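Long-range contacts in anaerobically-induced outer membrane porin OprE (Pseudomonas aeruginosa, PDB 4FRX), which probably acts as a porin of the OprD family, a beta-barrel in the outer membrane that lets small solutes pass: residues L47-G52 with F60-L65; V114-F119 with T149-K154; E379-I384 with K403-R408. All coordinates share one frame; numbering follows the deposited sequence.

Interaction 1 (L47-G52 with F60-L65). With C8E ((hydroxyethyloxy)tri(ethyloxy)octane), chain G.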
loop_
_atom_site.group_PDB
_atom_site.type_symbol
_atom_site.label_atom_id
_atom_site.label_comp_id
_atom_site.label_asym_id
_atom_site.label_seq_id
_atom_site.Cartn_x
_atom_site.Cartn_y
_atom_site.Cartn_z
ATOM N N LEU A 47 -12.865 -11.428 -8.716
ATOM C CA LEU A 47 -13.752 -12.437 -8.168
ATOM C C LEU A 47 -13.084 -13.153 -6.992
ATOM O O LEU A 47 -12.077 -13.836 -7.165
ATOM C CB LEU A 47 -14.123 -13.413 -9.277
ATOM C CG LEU A 47 -14.897 -14.684 -8.967
ATOM C CD1 LEU A 47 -16.179 -14.374 -8.229
ATOM C CD2 LEU A 47 -15.194 -15.382 -10.285
ATOM N N ASN A 48 -13.634 -12.969 -5.791
ATOM C CA ASN A 48 -13.074 -13.607 -4.600
ATOM C C ASN A 48 -13.973 -14.764 -4.215
ATOM O O ASN A 48 -15.186 -14.635 -4.286
ATOM C CB ASN A 48 -13.037 -12.643 -3.415
ATOM C CG ASN A 48 -12.418 -11.309 -3.749
ATOM O OD1 ASN A 48 -13.054 -10.445 -4.352
ATOM N ND2 ASN A 48 -11.185 -11.112 -3.314
ATOM N N TYR A 49 -13.388 -15.891 -3.825
ATOM C CA TYR A 49 -14.152 -16.986 -3.253
ATOM C C TYR A 49 -13.469 -17.339 -1.946
ATOM O O TYR A 49 -12.247 -17.360 -1.877
ATOM C CB TYR A 49 -14.204 -18.192 -4.195
ATOM C CG TYR A 49 -14.585 -19.481 -3.501
ATOM C CD1 TYR A 49 -15.910 -19.773 -3.202
ATOM C CD2 TYR A 49 -13.611 -20.398 -3.122
ATOM C CE1 TYR A 49 -16.250 -20.947 -2.549
ATOM C CE2 TYR A 49 -13.945 -21.576 -2.478
ATOM C CZ TYR A 49 -15.257 -21.839 -2.191
ATOM O OH TYR A 49 -15.568 -23.011 -1.546
ATOM N N GLN A 50 -14.264 -17.557 -0.902
ATOM C CA GLN A 50 -13.744 -17.903 0.418
ATOM C C GLN A 50 -14.544 -19.068 0.963
ATOM O O GLN A 50 -15.723 -18.906 1.279
ATOM C CB GLN A 50 -13.914 -16.727 1.384
ATOM C CG GLN A 50 -12.921 -15.593 1.239
ATOM C CD GLN A 50 -13.150 -14.504 2.281
ATOM O OE1 GLN A 50 -13.186 -14.773 3.487
ATOM N NE2 GLN A 50 -13.329 -13.273 1.817
ATOM N N SER A 51 -13.929 -20.237 1.092
ATOM C CA SER A 51 -14.663 -21.370 1.648
ATOM C C SER A 51 -14.818 -21.196 3.145
ATOM O O SER A 51 -14.209 -20.306 3.743
ATOM C CB SER A 51 -13.935 -22.685 1.383
ATOM O OG SER A 51 -12.891 -22.878 2.327
ATOM N N GLY A 52 -15.640 -22.057 3.746
ATOM C CA GLY A 52 -15.686 -22.194 5.189
ATOM C C GLY A 52 -14.603 -23.185 5.585
ATOM O O GLY A 52 -13.757 -23.546 4.758
ATOM N N PHE A 60 -9.893 -26.962 7.782
ATOM C CA PHE A 60 -9.179 -26.630 6.560
ATOM C C PHE A 60 -10.099 -25.948 5.575
ATOM O O PHE A 60 -11.295 -26.238 5.535
ATOM C CB PHE A 60 -8.589 -27.883 5.933
ATOM C CG PHE A 60 -7.521 -28.515 6.773
ATOM C CD1 PHE A 60 -6.231 -28.035 6.739
ATOM C CD2 PHE A 60 -7.816 -29.569 7.613
ATOM C CE1 PHE A 60 -5.240 -28.613 7.519
ATOM C CE2 PHE A 60 -6.831 -30.148 8.391
ATOM C CZ PHE A 60 -5.545 -29.669 8.338
ATOM N N GLY A 61 -9.531 -25.056 4.769
ATOM C CA GLY A 61 -10.305 -24.359 3.765
ATOM C C GLY A 61 -9.435 -23.957 2.589
ATOM O O GLY A 61 -8.241 -24.279 2.541
ATOM N N VAL A 62 -10.039 -23.257 1.634
ATOM C CA VAL A 62 -9.303 -22.754 0.471
ATOM C C VAL A 62 -9.974 -21.465 -0.017
ATOM O O VAL A 62 -11.209 -21.375 -0.071
ATOM C CB VAL A 62 -9.214 -23.820 -0.662
ATOM C CG1 VAL A 62 -10.587 -24.195 -1.176
ATOM C CG2 VAL A 62 -8.328 -23.328 -1.811
ATOM N N ASP A 63 -9.164 -20.450 -0.316
ATOM C CA ASP A 63 -9.669 -19.228 -0.936
ATOM C C ASP A 63 -9.113 -19.110 -2.355
ATOM O O ASP A 63 -8.060 -19.671 -2.663
ATOM C CB ASP A 63 -9.254 -17.979 -0.148
ATOM C CG ASP A 63 -9.910 -17.879 1.220
ATOM O OD1 ASP A 63 -10.802 -18.684 1.550
ATOM O OD2 ASP A 63 -9.530 -16.962 1.976
ATOM N N ALA A 64 -9.823 -18.378 -3.213
ATOM C CA ALA A 64 -9.378 -18.164 -4.587
ATOM C C ALA A 64 -9.622 -16.708 -4.958
ATOM O O ALA A 64 -10.647 -16.125 -4.602
ATOM C CB ALA A 64 -10.124 -19.091 -5.556
ATOM N N LEU A 65 -8.656 -16.119 -5.648
ATOM C CA LEU A 65 -8.779 -14.749 -6.115
ATOM C C LEU A 65 -8.542 -14.725 -7.623
ATOM O O LEU A 65 -7.428 -14.959 -8.085
ATOM C CB LEU A 65 -7.775 -13.844 -5.396
ATOM C CG LEU A 65 -7.777 -12.405 -5.913
ATOM C CD1 LEU A 65 -9.115 -11.740 -5.602
ATOM C CD2 LEU A 65 -6.612 -11.598 -5.373
HETATM C C1 C8E G . -16.054 -30.681 3.094
HETATM C C2 C8E G . -15.115 -31.314 2.074
HETATM C C3 C8E G . -14.221 -30.269 1.416
HETATM C C4 C8E G . -12.875 -30.876 1.042
HETATM C C6 C8E G . -10.256 -28.537 1.334
HETATM C C7 C8E G . -9.104 -28.325 2.307
HETATM C C8 C8E G . -8.091 -27.307 1.795
HETATM O O9 C8E G . -6.874 -27.950 1.480
HETATM C C10 C8E G . -5.915 -27.033 1.014
HETATM C C11 C8E G . -5.095 -27.655 -0.107
HETATM O O12 C8E G . -5.886 -27.661 -1.275
HETATM C C13 C8E G . -5.864 -26.433 -1.979
HETATM C C14 C8E G . -4.434 -26.003 -2.295
HETATM O O15 C8E G . -4.432 -24.621 -2.582
HETATM C C16 C8E G . -3.234 -24.193 -3.182
HETATM C C17 C8E G . -2.320 -23.616 -2.107
HETATM O O18 C8E G . -1.088 -23.265 -2.691
HETATM C C19 C8E G . -0.023 -23.995 -2.128
HETATM O O HOH W 1 -10.752 -15.693 4.009
#

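Interaction 2 (V114-F119 with T149-K154)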
loop_
_atom_site.group_PDB
_atom_site.type_symbol
_atom_site.label_atom_id
_atom_site.label_comp_id
_atom_site.label_asym_id
_atom_site.label_seq_id
_atom_site.Cartn_x
_atom_site.Cartn_y
_atom_site.Cartn_z
ATOM N N VAL A 114 -7.545 -22.920 13.852
ATOM C CA VAL A 114 -7.879 -23.454 15.159
ATOM C C VAL A 114 -8.297 -22.269 16.016
ATOM O O VAL A 114 -7.524 -21.315 16.195
ATOM C CB VAL A 114 -6.682 -24.128 15.827
ATOM C CG1 VAL A 114 -7.123 -24.794 17.136
ATOM C CG2 VAL A 114 -6.036 -25.142 14.886
ATOM N N SER A 115 -9.524 -22.325 16.527
ATOM C CA SER A 115 -10.093 -21.237 17.318
ATOM C C SER A 115 -10.094 -19.935 16.507
ATOM O O SER A 115 -10.776 -19.841 15.488
ATOM C CB SER A 115 -9.354 -21.083 18.653
ATOM O OG SER A 115 -10.111 -20.310 19.570
ATOM N N ASN A 116 -9.326 -18.943 16.954
ATOM C CA ASN A 116 -9.218 -17.671 16.239
ATOM C C ASN A 116 -7.814 -17.438 15.698
ATOM O O ASN A 116 -7.348 -16.302 15.614
ATOM C CB ASN A 116 -9.630 -16.503 17.141
ATOM C CG ASN A 116 -11.090 -16.563 17.528
ATOM O OD1 ASN A 116 -11.972 -16.320 16.704
ATOM N ND2 ASN A 116 -11.355 -16.889 18.783
ATOM N N THR A 117 -7.155 -18.533 15.340
ATOM C CA THR A 117 -5.811 -18.504 14.795
ATOM C C THR A 117 -5.814 -19.167 13.432
ATOM O O THR A 117 -6.089 -20.361 13.319
ATOM C CB THR A 117 -4.839 -19.258 15.699
ATOM O OG1 THR A 117 -4.798 -18.620 16.989
ATOM C CG2 THR A 117 -3.441 -19.280 15.088
ATOM N N GLU A 118 -5.511 -18.393 12.396
ATOM C CA GLU A 118 -5.595 -18.895 11.025
ATOM C C GLU A 118 -4.234 -18.900 10.336
ATOM O O GLU A 118 -3.474 -17.939 10.451
ATOM C CB GLU A 118 -6.609 -18.064 10.228
ATOM C CG GLU A 118 -6.865 -18.567 8.816
ATOM C CD GLU A 118 -7.808 -17.648 8.054
ATOM O OE1 GLU A 118 -8.297 -16.672 8.658
ATOM O OE2 GLU A 118 -8.046 -17.885 6.852
ATOM N N PHE A 119 -3.931 -20.000 9.650
ATOM C CA PHE A 119 -2.738 -20.123 8.819
ATOM C C PHE A 119 -3.147 -20.053 7.359
ATOM O O PHE A 119 -4.108 -20.697 6.960
ATOM C CB PHE A 119 -2.042 -21.459 9.069
ATOM C CG PHE A 119 -0.837 -21.692 8.191
ATOM C CD1 PHE A 119 0.238 -20.813 8.213
ATOM C CD2 PHE A 119 -0.784 -22.785 7.336
ATOM C CE1 PHE A 119 1.352 -21.023 7.403
ATOM C CE2 PHE A 119 0.322 -23.000 6.523
ATOM C CZ PHE A 119 1.392 -22.116 6.557
ATOM N N THR A 149 -2.209 -15.603 11.605
ATOM C CA THR A 149 -2.782 -14.463 12.308
ATOM C C THR A 149 -3.591 -15.006 13.463
ATOM O O THR A 149 -4.128 -16.104 13.376
ATOM C CB THR A 149 -3.728 -13.646 11.402
ATOM O OG1 THR A 149 -4.843 -14.462 11.028
ATOM C CG2 THR A 149 -3.006 -13.200 10.135
ATOM N N SER A 150 -3.695 -14.242 14.542
ATOM C CA SER A 150 -4.438 -14.723 15.699
ATOM C C SER A 150 -5.092 -13.598 16.499
ATOM O O SER A 150 -4.486 -12.560 16.722
ATOM C CB SER A 150 -3.503 -15.533 16.604
ATOM O OG SER A 150 -4.165 -15.966 17.781
ATOM N N THR A 151 -6.334 -13.812 16.927
ATOM C CA THR A 151 -6.980 -12.898 17.862
ATOM C C THR A 151 -7.319 -13.608 19.176
ATOM O O THR A 151 -8.042 -13.076 20.010
ATOM C CB THR A 151 -8.233 -12.217 17.257
ATOM O OG1 THR A 151 -9.165 -13.207 16.800
ATOM C CG2 THR A 151 -7.836 -11.330 16.084
ATOM N N ASP A 152 -6.755 -14.799 19.356
ATOM C CA ASP A 152 -6.966 -15.605 20.562
ATOM C C ASP A 152 -6.327 -15.014 21.823
ATOM O O ASP A 152 -6.776 -15.303 22.932
ATOM C CB ASP A 152 -6.477 -17.046 20.347
ATOM C CG ASP A 152 -7.503 -17.913 19.620
ATOM O OD1 ASP A 152 -8.671 -17.972 20.075
ATOM O OD2 ASP A 152 -7.144 -18.530 18.590
ATOM N N LEU A 153 -5.274 -14.215 21.661
ATOM C CA LEU A 153 -4.711 -13.471 22.787
ATOM C C LEU A 153 -5.505 -12.178 22.958
ATOM O O LEU A 153 -5.478 -11.313 22.079
ATOM C CB LEU A 153 -3.231 -13.166 22.570
ATOM C CG LEU A 153 -2.532 -12.484 23.751
ATOM C CD1 LEU A 153 -2.618 -13.357 24.996
ATOM C CD2 LEU A 153 -1.085 -12.170 23.423
ATOM N N LYS A 154 -6.210 -12.055 24.083
ATOM C CA LYS A 154 -7.190 -10.983 24.287
ATOM C C LYS A 154 -6.638 -9.568 24.058
ATOM O O LYS A 154 -5.565 -9.231 24.543
ATOM C CB LYS A 154 -7.820 -11.077 25.687
ATOM C CG LYS A 154 -8.931 -10.048 25.935
ATOM C CD LYS A 154 -9.498 -10.139 27.341
HETATM O O HOH W 2 -5.772 -14.845 8.576
#

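Interaction 3 (E379-I384 with K403-R408)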
loop_
_atom_site.group_PDB
_atom_site.type_symbol
_atom_site.label_atom_id
_atom_site.label_comp_id
_atom_site.label_asym_id
_atom_site.label_seq_id
_atom_site.Cartn_x
_atom_site.Cartn_y
_atom_site.Cartn_z
ATOM N N GLU A 379 9.945 19.590 -3.022
ATOM C CA GLU A 379 8.876 19.108 -3.886
ATOM C C GLU A 379 7.545 19.294 -3.160
ATOM O O GLU A 379 7.507 19.408 -1.931
ATOM C CB GLU A 379 9.076 17.631 -4.258
ATOM C CG GLU A 379 9.038 16.671 -3.069
ATOM C CD GLU A 379 9.498 15.267 -3.419
ATOM O OE1 GLU A 379 9.435 14.383 -2.540
ATOM O OE2 GLU A 379 9.952 15.039 -4.563
ATOM N N TRP A 380 6.459 19.326 -3.915
ATOM C CA TRP A 380 5.148 19.460 -3.305
ATOM C C TRP A 380 4.105 18.739 -4.123
ATOM O O TRP A 380 4.294 18.510 -5.310
ATOM C CB TRP A 380 4.766 20.935 -3.104
ATOM C CG TRP A 380 4.633 21.762 -4.360
ATOM C CD1 TRP A 380 5.575 22.596 -4.897
ATOM C CD2 TRP A 380 3.479 21.864 -5.207
ATOM N NE1 TRP A 380 5.083 23.197 -6.029
ATOM C CE2 TRP A 380 3.800 22.764 -6.243
ATOM C CE3 TRP A 380 2.214 21.263 -5.201
ATOM C CZ2 TRP A 380 2.896 23.093 -7.253
ATOM C CZ3 TRP A 380 1.318 21.587 -6.210
ATOM C CH2 TRP A 380 1.667 22.491 -7.221
ATOM N N GLU A 381 3.021 18.344 -3.461
ATOM C CA GLU A 381 1.917 17.689 -4.141
ATOM C C GLU A 381 0.578 18.166 -3.579
ATOM O O GLU A 381 0.435 18.389 -2.375
ATOM C CB GLU A 381 2.032 16.148 -4.042
ATOM C CG GLU A 381 0.860 15.397 -4.743
ATOM C CD GLU A 381 1.136 13.912 -5.020
ATOM O OE1 GLU A 381 2.311 13.499 -5.089
ATOM O OE2 GLU A 381 0.164 13.147 -5.175
ATOM N N ARG A 382 -0.399 18.341 -4.458
ATOM C CA ARG A 382 -1.762 18.609 -4.019
ATOM C C ARG A 382 -2.669 17.556 -4.637
ATOM O O ARG A 382 -2.698 17.405 -5.869
ATOM C CB ARG A 382 -2.209 20.018 -4.462
ATOM C CG ARG A 382 -3.659 20.369 -4.095
ATOM C CD ARG A 382 -3.986 21.836 -4.449
ATOM N NE ARG A 382 -3.033 22.775 -3.875
ATOM C CZ ARG A 382 -2.121 23.380 -4.635
ATOM N NH1 ARG A 382 -2.088 23.117 -5.947
ATOM N NH2 ARG A 382 -1.239 24.238 -4.133
ATOM N N ASP A 383 -3.384 16.818 -3.788
ATOM C CA ASP A 383 -4.331 15.806 -4.255
ATOM C C ASP A 383 -5.743 16.222 -3.893
ATOM O O ASP A 383 -5.954 16.881 -2.889
ATOM C CB ASP A 383 -4.108 14.445 -3.577
ATOM C CG ASP A 383 -2.813 13.786 -3.968
ATOM O OD1 ASP A 383 -2.108 14.326 -4.829
ATOM O OD2 ASP A 383 -2.508 12.713 -3.403
ATOM N N ILE A 384 -6.699 15.811 -4.714
ATOM C CA ILE A 384 -8.108 15.865 -4.341
ATOM C C ILE A 384 -8.747 14.530 -4.684
ATOM O O ILE A 384 -8.325 13.830 -5.618
ATOM C CB ILE A 384 -8.876 17.017 -5.048
ATOM C CG1 ILE A 384 -8.858 16.843 -6.568
ATOM C CG2 ILE A 384 -8.298 18.381 -4.663
ATOM C CD1 ILE A 384 -10.085 16.146 -7.125
ATOM N N LYS A 403 -9.988 11.256 -8.824
ATOM C CA LYS A 403 -8.800 11.663 -8.075
ATOM C C LYS A 403 -7.935 12.516 -8.984
ATOM O O LYS A 403 -7.655 12.117 -10.110
ATOM C CB LYS A 403 -7.998 10.438 -7.598
ATOM C CG LYS A 403 -8.758 9.521 -6.621
ATOM C CD LYS A 403 -7.867 8.364 -6.168
ATOM C CE LYS A 403 -8.589 7.464 -5.181
ATOM N NZ LYS A 403 -9.152 8.207 -4.021
ATOM N N ASN A 404 -7.514 13.687 -8.508
ATOM C CA ASN A 404 -6.586 14.509 -9.270
ATOM C C ASN A 404 -5.357 14.830 -8.429
ATOM O O ASN A 404 -5.478 15.132 -7.242
ATOM C CB ASN A 404 -7.268 15.808 -9.709
ATOM C CG ASN A 404 -6.311 16.782 -10.348
ATOM O OD1 ASN A 404 -5.732 17.637 -9.681
ATOM N ND2 ASN A 404 -6.134 16.656 -11.657
ATOM N N ALA A 405 -4.181 14.770 -9.045
ATOM C CA ALA A 405 -2.950 15.126 -8.358
ATOM C C ALA A 405 -2.083 16.065 -9.196
ATOM O O ALA A 405 -1.992 15.911 -10.416
ATOM C CB ALA A 405 -2.152 13.840 -7.986
ATOM N N SER A 406 -1.456 17.036 -8.536
ATOM C CA SER A 406 -0.411 17.850 -9.158
ATOM C C SER A 406 0.845 17.687 -8.327
ATOM O O SER A 406 0.803 17.867 -7.115
ATOM C CB SER A 406 -0.793 19.332 -9.195
ATOM O OG SER A 406 -1.793 19.583 -10.152
ATOM N N PHE A 407 1.949 17.365 -8.994
ATOM C CA PHE A 407 3.214 17.052 -8.352
ATOM C C PHE A 407 4.315 17.841 -9.048
ATOM O O PHE A 407 4.434 17.831 -10.276
ATOM C CB PHE A 407 3.484 15.543 -8.425
ATOM C CG PHE A 407 4.835 15.147 -7.898
ATOM C CD1 PHE A 407 5.053 15.017 -6.541
ATOM C CD2 PHE A 407 5.899 14.933 -8.769
ATOM C CE1 PHE A 407 6.313 14.666 -6.047
ATOM C CE2 PHE A 407 7.149 14.580 -8.287
ATOM C CZ PHE A 407 7.354 14.444 -6.920
ATOM N N ARG A 408 5.101 18.563 -8.258
ATOM C CA ARG A 408 6.208 19.331 -8.805
ATOM C C ARG A 408 7.441 19.051 -7.966
ATOM O O ARG A 408 7.395 19.144 -6.727
ATOM C CB ARG A 408 5.891 20.824 -8.760
ATOM C CG ARG A 408 4.563 21.198 -9.391
ATOM C CD ARG A 408 4.632 21.207 -10.895
ATOM N NE ARG A 408 3.385 21.696 -11.480
ATOM C CZ ARG A 408 2.388 20.912 -11.875
ATOM N NH1 ARG A 408 2.491 19.592 -11.755
ATOM N NH2 ARG A 408 1.290 21.447 -12.401
HETATM O O HOH W 3 -4.903 18.554 -7.188
#

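Interaction 1 (L47-G52 with F60-L65)
Tyr49 and Ala64 form the hydrogen-bonded pair at the middle of this antiparallel contact: Tyr49 N reaches Ala64 O at 2.9 Å, and Ala64 N returns the bond to Tyr49 O. Two residues further on, the pattern changes. Ser51 N still donates to Val62 O, but Val62 N is received by the hydroxyl Ser51 OG at 3.0 Å, a side chain standing in for a backbone carbonyl. The same hydroxyl donates to Gly52 O at 2.7 Å. Its chi1 of 81° sets OG between the backbone N and the carbonyl carbon and thus within range of both partners.

Gln50 and Asp63 face each other on one side, their amide and carboxylate planes 52° apart. A water donates to Asp63 OD2 and, weakly, to Gln50 OE1, while Lys111 and Arg120 form salt bridges with the two carboxylate oxygens. On that side too, Asn48 lies alongside Leu65 with ND2 next to CD1. Tyr49 and Ala64 project from the other face, where Tyr49 CB meets Ala64 CB at 4.4 Å. The ring atom Tyr49 CE2 comes within 3.6 Å of Val62 O, obliquely. Detergent C8E runs past Phe60 and Val62, its C7 at 3.7 Å from Phe60 CB.

The two segments belong to the hairpin of strands 37-50 and 59-71; strand 102-114 follows beside the latter, where Leu108 touches Ala64 and Ala112 touches Phe60.

Interaction 2 (V114-F119 with T149-K154)
Asp152 is gripped at both carboxylate oxygens by Ser115, Asn116 and Thr117, at and just after a hairpin turn. OD1 accepts from Ser115 OG at 2.8 Å and from Asn116 ND2 at 3.2 Å, two donors that arrive from opposite faces of the carboxylate plane. OD2 takes Asn116 N at 2.8 Å on its syn side, and its anti lone pair receives the hydroxyl of Thr117. Four donors thus fix the rotation of the group, and they would probably stabilise its negative charge although the contact lies at the surface.

Thr117 OG1 is also a relay: it accepts from Ser150 OG at 2.8 Å while donating to Asp152. With chi1 at 177°, Ser150 OG stands opposite its own backbone N and can take the N-H of Asp152 as well, which closes an ST turn. Beside it, Thr151 N donates to Asn116 O, and the CB of Asn116 packs 3.3 Å from Thr151 OG1.

Farther into the strands, Glu118 N bonds to Thr149 O and Thr149 N to Glu118 O. On their face a water links Thr149 OG1 and, weakly, Glu118 OE1, whereas Glu118 OE2 pairs with Arg120. Val114 and Thr117 exchange backbone bonds in both directions, the signature of a two-residue beta-hairpin loop with Ser115 and Asn116 at its tip: a tight turn of the barrel, tied by an aspartate just past the end of strand 142-150.

Interaction 3 (E379-I384 with K403-R408)
Trp380 and Arg408 begin a regular run of backbone bonds between two antiparallel strands: three hydrogen-bonded pairs, with Arg382-Ser406 and Ile384-Asn404 as the others, exchange six N-H...O bonds of 2.9 to 3.1 Å. Between them, CA-H...O contacts such as Glu381 CA to Ser406 O at 3.2 Å fill the non-hydrogen-bonded positions.

The packing centres on the indole. Arg408 lies alongside Trp380, its CB over the five-membered ring in a CH-pi contact, 4.0 Å from the centroid, and its CG 3.3 Å from CZ2. A bend at chi2 (-77°) lets the guanidinium turn back, where NH1 bonds to Phe407 O from above the carbonyl plane. At the other end Ile384 CG1 meets Asn404 CB at 3.7 Å.

Acids dominate the opposite face. Glu379 OE2 approaches the edge of the Phe407 ring, 3.6 Å from CZ, while the carboxylate of Glu381 stands 83° to that ring. Glu381 OE2 lies 2.6 Å from Asp383 OD1, close enough that one of the two acids probably carries a proton. Backbone N-H groups of Gln330, Ile331 and Gly332 bind these two acids; Glu379 OE2 bonds to Ser409 and forms a salt bridge with Arg336.

Strands 377-389 and 399-409 form a hairpin, flanked by strand 358-370 beside the first and strand 423-434 beside the second, with loop residues Val329 and Gln330 against the acidic face.

How the interactions relate
All three contacts pair antiparallel barrel strands, yet their chemistry follows their place. Interactions 1 and 3 are partly buried and join the two strands of a hairpin; interaction 2 is a surface contact, in which a turn meets the end of another strand and side-chain oxygens do much of the work. Interaction 3 has the most regular backbone pairing, whereas in interaction 1 a serine hydroxyl takes one of the carbonyl positions. Interactions 1 and 2 lie on the same side of the chain's centre, about 5 Å apart at their nearest atoms, and share Arg120 as a salt-bridge partner. Interaction 3 is on the opposite side, its centre 38 Å from that of interaction 1.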